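Local atomic coordinates of maltose-binding protein MalE1 (Thermotoga maritima, PDB entry 6DTU), a protein that binds maltotetraose and probably delivers malto-oligosaccharides to a membrane transporter for uptake. Residues 112-117 with 216-221; 146-151 with 203-208; 212-217 with 226-231. One frame throughout, in Å; residues are numbered along the deposited sequence.

Interaction 1 of 3, residues 112-117 with 216-221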
loop_
_atom_site.group_PDB
_atom_site.type_symbol
_atom_site.label_atom_id
_atom_site.label_comp_id
_atom_site.label_asym_id
_atom_site.label_seq_id
_atom_site.Cartn_x
_atom_site.Cartn_y
_atom_site.Cartn_z
ATOM N N ALA A 112 -2.698 9.498 0.404
ATOM C CA ALA A 112 -2.752 10.950 0.471
ATOM C C ALA A 112 -4.179 11.384 0.175
ATOM O O ALA A 112 -5.054 10.564 -0.134
ATOM C CB ALA A 112 -1.781 11.596 -0.530
ATOM N N LEU A 113 -4.438 12.680 0.295
ATOM C CA LEU A 113 -5.723 13.203 -0.140
ATOM C C LEU A 113 -5.684 13.357 -1.652
ATOM O O LEU A 113 -4.823 14.056 -2.194
ATOM C CB LEU A 113 -6.022 14.547 0.510
ATOM C CG LEU A 113 -7.368 15.179 0.204
ATOM C CD1 LEU A 113 -8.459 14.461 0.959
ATOM C CD2 LEU A 113 -7.289 16.648 0.624
ATOM N N ILE A 114 -6.579 12.656 -2.337
ATOM C CA ILE A 114 -6.790 12.818 -3.766
ATOM C C ILE A 114 -8.130 13.513 -3.921
ATOM O O ILE A 114 -9.126 13.085 -3.332
ATOM C CB ILE A 114 -6.801 11.465 -4.493
ATOM C CG1 ILE A 114 -5.499 10.723 -4.220
ATOM C CG2 ILE A 114 -6.978 11.681 -6.008
ATOM C CD1 ILE A 114 -5.521 9.335 -4.769
ATOM N N TYR A 115 -8.154 14.613 -4.658
ATOM C CA TYR A 115 -9.371 15.406 -4.711
ATOM C C TYR A 115 -9.728 15.792 -6.141
ATOM O O TYR A 115 -8.857 15.964 -6.997
ATOM C CB TYR A 115 -9.271 16.643 -3.789
ATOM C CG TYR A 115 -8.138 17.588 -4.175
ATOM C CD1 TYR A 115 -8.397 18.735 -4.919
ATOM C CD2 TYR A 115 -6.811 17.310 -3.828
ATOM C CE1 TYR A 115 -7.372 19.595 -5.290
ATOM C CE2 TYR A 115 -5.772 18.172 -4.184
ATOM C CZ TYR A 115 -6.067 19.320 -4.920
ATOM O OH TYR A 115 -5.056 20.189 -5.304
ATOM N N ASN A 116 -11.033 15.869 -6.409
ATOM C CA ASN A 116 -11.557 16.238 -7.724
ATOM C C ASN A 116 -11.712 17.756 -7.787
ATOM O O ASN A 116 -12.543 18.332 -7.076
ATOM C CB ASN A 116 -12.897 15.536 -7.954
ATOM C CG ASN A 116 -13.455 15.754 -9.353
ATOM O OD1 ASN A 116 -13.220 16.779 -9.980
ATOM N ND2 ASN A 116 -14.208 14.775 -9.839
ATOM N N LYS A 117 -10.933 18.400 -8.665
ATOM C CA LYS A 117 -10.892 19.858 -8.699
ATOM C C LYS A 117 -12.194 20.470 -9.190
ATOM O O LYS A 117 -12.424 21.665 -8.969
ATOM C CB LYS A 117 -9.720 20.346 -9.550
ATOM C CG LYS A 117 -8.347 20.055 -8.939
ATOM C CD LYS A 117 -7.219 20.453 -9.883
ATOM C CE LYS A 117 -5.850 20.141 -9.280
ATOM N NZ LYS A 117 -4.744 20.407 -10.255
ATOM N N SER A 216 -14.225 3.469 -7.120
ATOM C CA SER A 216 -15.171 3.572 -8.223
ATOM C C SER A 216 -15.903 4.911 -8.234
ATOM O O SER A 216 -16.056 5.523 -9.285
ATOM C CB SER A 216 -16.163 2.412 -8.208
ATOM O OG SER A 216 -16.958 2.435 -7.053
ATOM N N MET A 217 -16.394 5.370 -7.081
ATOM C CA MET A 217 -17.062 6.669 -7.087
ATOM C C MET A 217 -16.110 7.785 -7.502
ATOM O O MET A 217 -16.484 8.679 -8.270
ATOM C CB MET A 217 -17.735 6.952 -5.745
ATOM C CG MET A 217 -18.822 5.951 -5.407
ATOM S SD MET A 217 -19.807 6.449 -3.997
ATOM C CE MET A 217 -20.628 7.903 -4.657
ATOM N N PHE A 218 -14.862 7.744 -7.036
ATOM C CA PHE A 218 -13.952 8.805 -7.443
ATOM C C PHE A 218 -13.652 8.730 -8.930
ATOM O O PHE A 218 -13.719 9.745 -9.629
ATOM C CB PHE A 218 -12.657 8.792 -6.637
ATOM C CG PHE A 218 -11.845 10.039 -6.830
ATOM C CD1 PHE A 218 -12.094 11.170 -6.078
ATOM C CD2 PHE A 218 -10.861 10.088 -7.806
ATOM C CE1 PHE A 218 -11.360 12.342 -6.273
ATOM C CE2 PHE A 218 -10.120 11.245 -8.009
ATOM C CZ PHE A 218 -10.378 12.375 -7.235
ATOM N N ARG A 219 -13.398 7.532 -9.445
ATOM C CA ARG A 219 -13.082 7.396 -10.859
ATOM C C ARG A 219 -14.250 7.841 -11.729
ATOM O O ARG A 219 -14.037 8.387 -12.818
ATOM C CB ARG A 219 -12.736 5.939 -11.136
ATOM C CG ARG A 219 -12.273 5.648 -12.551
ATOM C CD ARG A 219 -12.065 4.154 -12.737
ATOM N NE ARG A 219 -13.343 3.463 -12.678
ATOM C CZ ARG A 219 -13.683 2.522 -11.798
ATOM N NH1 ARG A 219 -12.831 2.095 -10.878
ATOM N NH2 ARG A 219 -14.901 1.996 -11.856
ATOM N N GLU A 220 -15.480 7.632 -11.267
ATOM C CA GLU A 220 -16.665 7.963 -12.044
ATOM C C GLU A 220 -17.166 9.385 -11.820
ATOM O O GLU A 220 -18.254 9.732 -12.297
ATOM C CB GLU A 220 -17.769 6.924 -11.840
ATOM C CG GLU A 220 -17.322 5.504 -12.176
ATOM C CD GLU A 220 -18.382 4.476 -11.886
ATOM O OE1 GLU A 220 -19.357 4.803 -11.178
ATOM O OE2 GLU A 220 -18.236 3.331 -12.367
ATOM N N GLY A 221 -16.390 10.220 -11.146
ATOM C CA GLY A 221 -16.753 11.612 -10.963
ATOM C C GLY A 221 -17.790 11.876 -9.903
ATOM O O GLY A 221 -18.402 12.956 -9.896
HETATM O O HOH W 1 -14.609 12.188 -8.524
#
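Phe-218, on the last turn of helix 211-219, points the far end of its ring at strand 112-116. CG lies anti to the backbone N (chi1 -168°), which carries the ring away from the helix until CZ stands 3.6 Å from Tyr-115 C and CE1 3.5 Å from Asn-116 N. The strand backbone thus meets the ring at its edge, near the ring plane. Ile-114 comes in obliquely with its CG2 branch, 3.7 Å from Phe-218 CZ, while the CB of Asn-116 rests near CE1. Over one ring face, toward the rim, a water joins the two segments: it accepts from Asn-116 ND2 at 2.9 Å and donates to Phe-218 O at 2.8 Å. The other end of the amide, OD1, takes the backbone N of Asp-118. Gly-221, with positive phi, is the C-prime residue of the Schellman motif that closes the helix. Replacing Phe-218 by an alanine is likely to open a gap between helix and strand and leave Ile-114 CG2 without the ring it packs on. No direct hydrogen bond crosses between the segments, so helix end and sheet are held by van der Waals contact of the ring edge with backbone and Ile-114, and a water bridges them.

Interaction 2 of 3, residues 146-151 with 203-208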
loop_
_atom_site.group_PDB
_atom_site.type_symbol
_atom_site.label_atom_id
_atom_site.label_comp_id
_atom_site.label_asym_id
_atom_site.label_seq_id
_atom_site.Cartn_x
_atom_site.Cartn_y
_atom_site.Cartn_z
ATOM N N ARG A 146 -20.424 12.190 -3.362
ATOM C CA ARG A 146 -19.994 12.034 -1.985
ATOM C C ARG A 146 -18.915 13.067 -1.702
ATOM O O ARG A 146 -17.989 13.240 -2.499
ATOM C CB ARG A 146 -19.419 10.630 -1.780
ATOM C CG ARG A 146 -20.444 9.538 -1.487
ATOM C CD ARG A 146 -21.045 9.700 -0.075
ATOM N NE ARG A 146 -20.004 9.546 0.942
ATOM C CZ ARG A 146 -19.595 8.386 1.442
ATOM N NH1 ARG A 146 -20.143 7.238 1.051
ATOM N NH2 ARG A 146 -18.628 8.372 2.351
ATOM N N GLY A 147 -19.051 13.767 -0.575
ATOM C CA GLY A 147 -18.040 14.741 -0.194
ATOM C C GLY A 147 -16.699 14.113 0.140
ATOM O O GLY A 147 -15.654 14.646 -0.242
ATOM N N PHE A 148 -16.710 12.973 0.837
ATOM C CA PHE A 148 -15.476 12.328 1.274
ATOM C C PHE A 148 -15.706 10.829 1.405
ATOM O O PHE A 148 -16.736 10.399 1.931
ATOM C CB PHE A 148 -15.010 12.898 2.620
ATOM C CG PHE A 148 -13.784 12.231 3.166
ATOM C CD1 PHE A 148 -12.530 12.500 2.626
ATOM C CD2 PHE A 148 -13.895 11.287 4.183
ATOM C CE1 PHE A 148 -11.393 11.849 3.104
ATOM C CE2 PHE A 148 -12.765 10.639 4.679
ATOM C CZ PHE A 148 -11.511 10.926 4.131
ATOM N N ILE A 149 -14.748 10.038 0.911
ATOM C CA ILE A 149 -14.766 8.586 1.064
ATOM C C ILE A 149 -13.354 8.071 1.316
ATOM O O ILE A 149 -12.404 8.457 0.630
ATOM C CB ILE A 149 -15.349 7.836 -0.156
ATOM C CG1 ILE A 149 -16.538 8.552 -0.786
ATOM C CG2 ILE A 149 -15.765 6.416 0.248
ATOM C CD1 ILE A 149 -17.001 7.829 -2.051
ATOM N N THR A 150 -13.240 7.129 2.244
ATOM C CA THR A 150 -12.109 6.213 2.260
ATOM C C THR A 150 -12.625 4.867 2.745
ATOM O O THR A 150 -13.820 4.707 3.020
ATOM C CB THR A 150 -10.911 6.756 3.050
ATOM O OG1 THR A 150 -9.778 5.915 2.794
ATOM C CG2 THR A 150 -11.207 6.745 4.554
ATOM N N SER A 151 -11.723 3.889 2.829
ATOM C CA SER A 151 -12.115 2.561 3.294
ATOM C C SER A 151 -12.202 2.612 4.818
ATOM O O SER A 151 -11.216 2.411 5.528
ATOM C CB SER A 151 -11.125 1.525 2.780
ATOM O OG SER A 151 -11.671 0.228 2.953
ATOM N N GLY A 203 -21.771 11.783 9.560
ATOM C CA GLY A 203 -22.324 11.445 8.258
ATOM C C GLY A 203 -21.398 11.647 7.078
ATOM O O GLY A 203 -21.850 11.544 5.929
ATOM N N ILE A 204 -20.122 11.936 7.328
ATOM C CA ILE A 204 -19.128 12.125 6.269
ATOM C C ILE A 204 -18.739 10.787 5.656
ATOM O O ILE A 204 -18.420 10.694 4.464
ATOM C CB ILE A 204 -17.893 12.825 6.872
ATOM C CG1 ILE A 204 -18.304 14.088 7.622
ATOM C CG2 ILE A 204 -16.835 13.130 5.806
ATOM C CD1 ILE A 204 -18.947 15.095 6.733
ATOM N N LEU A 205 -18.678 9.749 6.491
ATOM C CA LEU A 205 -18.416 8.390 6.057
ATOM C C LEU A 205 -19.613 7.522 6.391
ATOM O O LEU A 205 -20.301 7.730 7.401
ATOM C CB LEU A 205 -17.188 7.801 6.748
ATOM C CG LEU A 205 -15.851 8.390 6.328
ATOM C CD1 LEU A 205 -14.752 7.727 7.121
ATOM C CD2 LEU A 205 -15.624 8.263 4.814
ATOM N N ASP A 206 -19.833 6.550 5.560
ATOM C CA ASP A 206 -20.899 5.602 5.773
ATOM C C ASP A 206 -20.312 4.281 6.241
ATOM O O ASP A 206 -19.234 3.886 5.781
ATOM C CB ASP A 206 -21.681 5.381 4.476
ATOM C CG ASP A 206 -22.912 4.505 4.682
ATOM O OD1 ASP A 206 -23.969 5.047 5.080
ATOM O OD2 ASP A 206 -22.821 3.274 4.481
ATOM N N PRO A 207 -20.997 3.581 7.147
ATOM C CA PRO A 207 -20.468 2.324 7.691
ATOM C C PRO A 207 -20.092 1.294 6.637
ATOM O O PRO A 207 -19.247 0.439 6.890
ATOM C CB PRO A 207 -21.623 1.819 8.570
ATOM C CG PRO A 207 -22.376 3.051 8.957
ATOM C CD PRO A 207 -22.236 4.015 7.819
ATOM N N SER A 208 -20.684 1.370 5.451
ATOM C CA SER A 208 -20.384 0.408 4.398
ATOM C C SER A 208 -19.218 0.821 3.506
ATOM O O SER A 208 -18.833 0.037 2.632
ATOM C CB SER A 208 -21.611 0.200 3.508
ATOM O OG SER A 208 -21.948 1.410 2.862
HETATM O O HOH W 2 -19.211 12.153 2.172
#
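Phe-148 and Ile-149 run past Ile-204 and Leu-205 with CA atoms 6.2 Å apart in both pairs, a short strand facing a loop, the chain having turned a corner at Gly-147. The Arg-146 side chain crosses the gap. Bent at chi2 and chi3, it folds back over Phe-148 and Ile-149, beyond the corner, with Ile-149 CG1 over the centre of one guanidinium face. Arg-146 NH2 donates to Phe-148 O at 2.8 Å and to Ile-204 O at 3.1 Å; both acceptors lie about 30° out of the guanidinium plane, and neither bond is straight. NH2 also forms a salt bridge with Asp-209, which probably offsets much of the charge. Because Phe-148 O and Ile-204 O are two acceptors facing each other, the shared NH2 probably eases their repulsion. A water at the guanidinium edge accepts from Arg-146 NE and Phe-148 N and donates to Ile-204 O at 2.8 Å. The loop leaves helix 187-201 through a Schellman motif at Gly-203 and leads to helix 211-219, so the contact lays this helix-to-helix connection against the outermost strand, 146-149, of a four-stranded mixed sheet. On the apolar side, Phe-148 CG is anti to the backbone N (chi1 177°), turning the ring toward the loop. Its CD2 meets Leu-205 CD2 at 3.5 Å, and in the conformer given, of two deposited, Ile-204 CG2 lies 3.7 Å from Phe-148 CB. Leu-205 CD2 also packs against Thr-150 N, a buried N-H without a partner in the model. Farther along the loop, Asp-206 OD2 accepts from Ser-208 N, an Asx turn, and from Ser-208 OG, the two donors arriving from opposite faces of the carboxylate.

Interaction 3 of 3, residues 212-217 with 226-231; sequences QIMDSM and IINGPW. With GLC (alpha-D-glucopyranose), chain C; GLC (alpha-D-glucopyranose), chain B.
Met-214 reaches from helix 212-217 onto strand 226-228 and makes the tight part of this contact. Its CG is anti to the backbone N (chi1 165°) and the chain stays extended until it bends at chi3, laying the thioether along the strand. Met-214 CG meets Ile-226 CG2 at 3.6 Å, SD stands 3.2 Å from Ile-227 O, a packing contact, and the terminal CE comes to 3.6 Å from Asn-228 CG. The Ile-227 oxygen accepts a hydrogen bond from Thr-150 OG1. The looser flank holds the partly exposed Asp-215, whose OD1 stays 3.8 Å from Asn-228 ND2, with carboxylate and amide planes 86° apart. Here Tyr-236 OH mediates, hydrogen-bonded to both Asp-215 OD1 and Asn-228 ND2; Tyr-211 OH also accepts from this amide. Helix and strand axes pass 9.3 Å apart at 110°, the helix packing across a strand of the four-stranded mixed sheet in this periplasmic-binding-protein fold. Past the strand the chain enters the glycan pocket, where Trp-231 presents one indole face to two glucose units, a sugar-aromatic stack. Trp-231 CZ2 lies 3.5 Å from C1 of the chain C glucose, whereas CD1 is 3.9 Å from O5 of the chain B glucose. Gly-229 CA lies against the opposite indole face, where a CB on that residue would probably collide with the ring.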
loop_
_atom_site.group_PDB
_atom_site.type_symbol
_atom_site.label_atom_id
_atom_site.label_comp_id
_atom_site.label_asym_id
_atom_site.label_seq_id
_atom_site.Cartn_x
_atom_site.Cartn_y
_atom_site.Cartn_z
ATOM N N GLN A 212 -13.538 -0.462 -2.841
ATOM C CA GLN A 212 -14.209 -0.435 -4.138
ATOM C C GLN A 212 -15.147 0.761 -4.271
ATOM O O GLN A 212 -15.193 1.401 -5.327
ATOM C CB GLN A 212 -14.936 -1.758 -4.365
ATOM C CG GLN A 212 -15.426 -2.034 -5.777
ATOM C CD GLN A 212 -16.680 -1.270 -6.094
ATOM O OE1 GLN A 212 -17.559 -1.097 -5.242
ATOM N NE2 GLN A 212 -16.776 -0.804 -7.326
ATOM N N ILE A 213 -15.918 1.067 -3.219
ATOM C CA ILE A 213 -16.804 2.229 -3.274
ATOM C C ILE A 213 -15.987 3.508 -3.433
ATOM O O ILE A 213 -16.296 4.363 -4.267
ATOM C CB ILE A 213 -17.718 2.284 -2.034
ATOM C CG1 ILE A 213 -18.753 1.144 -2.078
ATOM C CG2 ILE A 213 -18.371 3.674 -1.923
ATOM C CD1 ILE A 213 -19.434 0.847 -0.727
ATOM N N MET A 214 -14.917 3.650 -2.646
ATOM C CA MET A 214 -14.098 4.852 -2.749
ATOM C C MET A 214 -13.515 5.003 -4.148
ATOM O O MET A 214 -13.613 6.069 -4.778
ATOM C CB MET A 214 -12.960 4.763 -1.734
ATOM C CG MET A 214 -11.869 5.791 -2.038
ATOM S SD MET A 214 -10.478 5.787 -0.912
ATOM C CE MET A 214 -9.831 4.109 -1.119
ATOM N N ASP A 215 -12.895 3.939 -4.643
ATOM C CA ASP A 215 -12.174 3.988 -5.902
ATOM C C ASP A 215 -13.127 4.228 -7.068
ATOM O O ASP A 215 -12.877 5.096 -7.913
ATOM C CB ASP A 215 -11.459 2.646 -6.051
ATOM C CG ASP A 215 -10.352 2.661 -7.100
ATOM O OD1 ASP A 215 -9.638 3.667 -7.229
ATOM O OD2 ASP A 215 -10.170 1.628 -7.754
ATOM N N SER A 216 -14.225 3.469 -7.120
ATOM C CA SER A 216 -15.171 3.572 -8.223
ATOM C C SER A 216 -15.903 4.911 -8.234
ATOM O O SER A 216 -16.056 5.523 -9.285
ATOM C CB SER A 216 -16.163 2.412 -8.208
ATOM O OG SER A 216 -16.958 2.435 -7.053
ATOM N N MET A 217 -16.394 5.370 -7.081
ATOM C CA MET A 217 -17.062 6.669 -7.087
ATOM C C MET A 217 -16.110 7.785 -7.502
ATOM O O MET A 217 -16.484 8.679 -8.270
ATOM C CB MET A 217 -17.735 6.952 -5.745
ATOM C CG MET A 217 -18.822 5.951 -5.407
ATOM S SD MET A 217 -19.807 6.449 -3.997
ATOM C CE MET A 217 -20.628 7.903 -4.657
ATOM N N ILE A 226 -10.963 11.822 -1.540
ATOM C CA ILE A 226 -10.704 10.501 -0.986
ATOM C C ILE A 226 -9.323 10.457 -0.350
ATOM O O ILE A 226 -8.483 11.339 -0.550
ATOM C CB ILE A 226 -10.836 9.376 -2.031
ATOM C CG1 ILE A 226 -9.776 9.540 -3.122
ATOM C CG2 ILE A 226 -12.257 9.347 -2.599
ATOM C CD1 ILE A 226 -9.814 8.410 -4.139
ATOM N N ILE A 227 -9.098 9.418 0.446
ATOM C CA ILE A 227 -7.758 9.090 0.922
ATOM C C ILE A 227 -7.353 7.766 0.297
ATOM O O ILE A 227 -7.892 6.710 0.642
ATOM C CB ILE A 227 -7.660 9.059 2.451
ATOM C CG1 ILE A 227 -7.892 10.467 3.000
ATOM C CG2 ILE A 227 -6.262 8.603 2.847
ATOM C CD1 ILE A 227 -7.879 10.549 4.529
ATOM N N ASN A 228 -6.400 7.827 -0.633
ATOM C CA ASN A 228 -5.999 6.665 -1.413
ATOM C C ASN A 228 -4.581 6.900 -1.919
ATOM O O ASN A 228 -4.017 7.982 -1.756
ATOM C CB ASN A 228 -6.959 6.451 -2.587
ATOM C CG ASN A 228 -6.937 5.031 -3.122
ATOM O OD1 ASN A 228 -6.217 4.166 -2.630
ATOM N ND2 ASN A 228 -7.750 4.783 -4.133
ATOM N N GLY A 229 -4.013 5.871 -2.550
ATOM C CA GLY A 229 -2.623 5.886 -2.935
ATOM C C GLY A 229 -2.376 6.078 -4.414
ATOM O O GLY A 229 -3.292 6.117 -5.238
ATOM N N PRO A 230 -1.097 6.152 -4.784
ATOM C CA PRO A 230 -0.742 6.495 -6.165
ATOM C C PRO A 230 -1.077 5.408 -7.171
ATOM O O PRO A 230 -1.124 5.687 -8.373
ATOM C CB PRO A 230 0.769 6.781 -6.077
ATOM C CG PRO A 230 1.227 5.923 -4.904
ATOM C CD PRO A 230 0.075 5.970 -3.917
ATOM N N TRP A 231 -1.281 4.175 -6.711
ATOM C CA TRP A 231 -1.756 3.102 -7.571
ATOM C C TRP A 231 -3.105 3.409 -8.196
ATOM O O TRP A 231 -3.480 2.749 -9.164
ATOM C CB TRP A 231 -1.896 1.814 -6.747
ATOM C CG TRP A 231 -2.744 1.966 -5.505
ATOM C CD1 TRP A 231 -4.106 1.922 -5.435
ATOM C CD2 TRP A 231 -2.284 2.203 -4.164
ATOM N NE1 TRP A 231 -4.521 2.107 -4.144
ATOM C CE2 TRP A 231 -3.424 2.294 -3.340
ATOM C CE3 TRP A 231 -1.021 2.373 -3.586
ATOM C CZ2 TRP A 231 -3.344 2.524 -1.958
ATOM C CZ3 TRP A 231 -0.942 2.593 -2.217
ATOM C CH2 TRP A 231 -2.099 2.688 -1.423
HETATM C C1 GLC C . -2.589 -0.866 -1.452
HETATM C C2 GLC C . -1.243 -0.883 -0.825
HETATM C C3 GLC C . -1.044 -2.092 -0.030
HETATM C C4 GLC C . -2.101 -2.222 1.048
HETATM C C5 GLC C . -3.540 -2.169 0.452
HETATM C C6 GLC C . -4.554 -2.033 1.457
HETATM O O2 GLC C . -0.269 -0.914 -1.909
HETATM O O3 GLC C . 0.250 -2.039 0.677
HETATM O O4 GLC C . -1.985 -3.533 1.704
HETATM O O5 GLC C . -3.603 -0.904 -0.395
HETATM O O6 GLC C . -5.814 -2.306 0.866
HETATM C C1 GLC B . -3.938 -2.459 -6.250
HETATM C C2 GLC B . -2.563 -2.018 -5.944
HETATM C C3 GLC B . -2.184 -2.316 -4.551
HETATM C C4 GLC B . -3.138 -1.698 -3.589
HETATM C C5 GLC B . -4.571 -2.245 -3.830
HETATM C C6 GLC B . -5.564 -1.577 -3.106
HETATM O O1 GLC B . -4.019 -3.847 -6.187
HETATM O O2 GLC B . -1.675 -2.709 -6.880
HETATM O O3 GLC B . -0.825 -1.778 -4.361
HETATM O O4 GLC B . -2.740 -2.017 -2.229
HETATM O O5 GLC B . -4.882 -1.907 -5.297
HETATM O O6 GLC B . -6.808 -2.259 -3.299
#

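In the fold
All three contacts lie on one side of the chain's centre, around the four-stranded mixed sheet. Interactions 1 and 3 are closest, their centres about 7 Å apart: they share Ser-216 and Met-217 of helix 211-219, and strands 112-116 and 223-228 are neighbours in the sheet. Interaction 2 sits about 13 Å from the centre of interaction 1 and 11 Å from that of interaction 3, on strand 146-149 at the sheet's edge, where Met-217, in the conformer given, packs on Arg-146. Along the chain, interaction 2 falls between the two segments of interaction 1, and interaction 3 follows it. Helix 211-219 thus lies against this sheet, and from its strand 223-228 the chain runs to Trp-231 at the bound sugar.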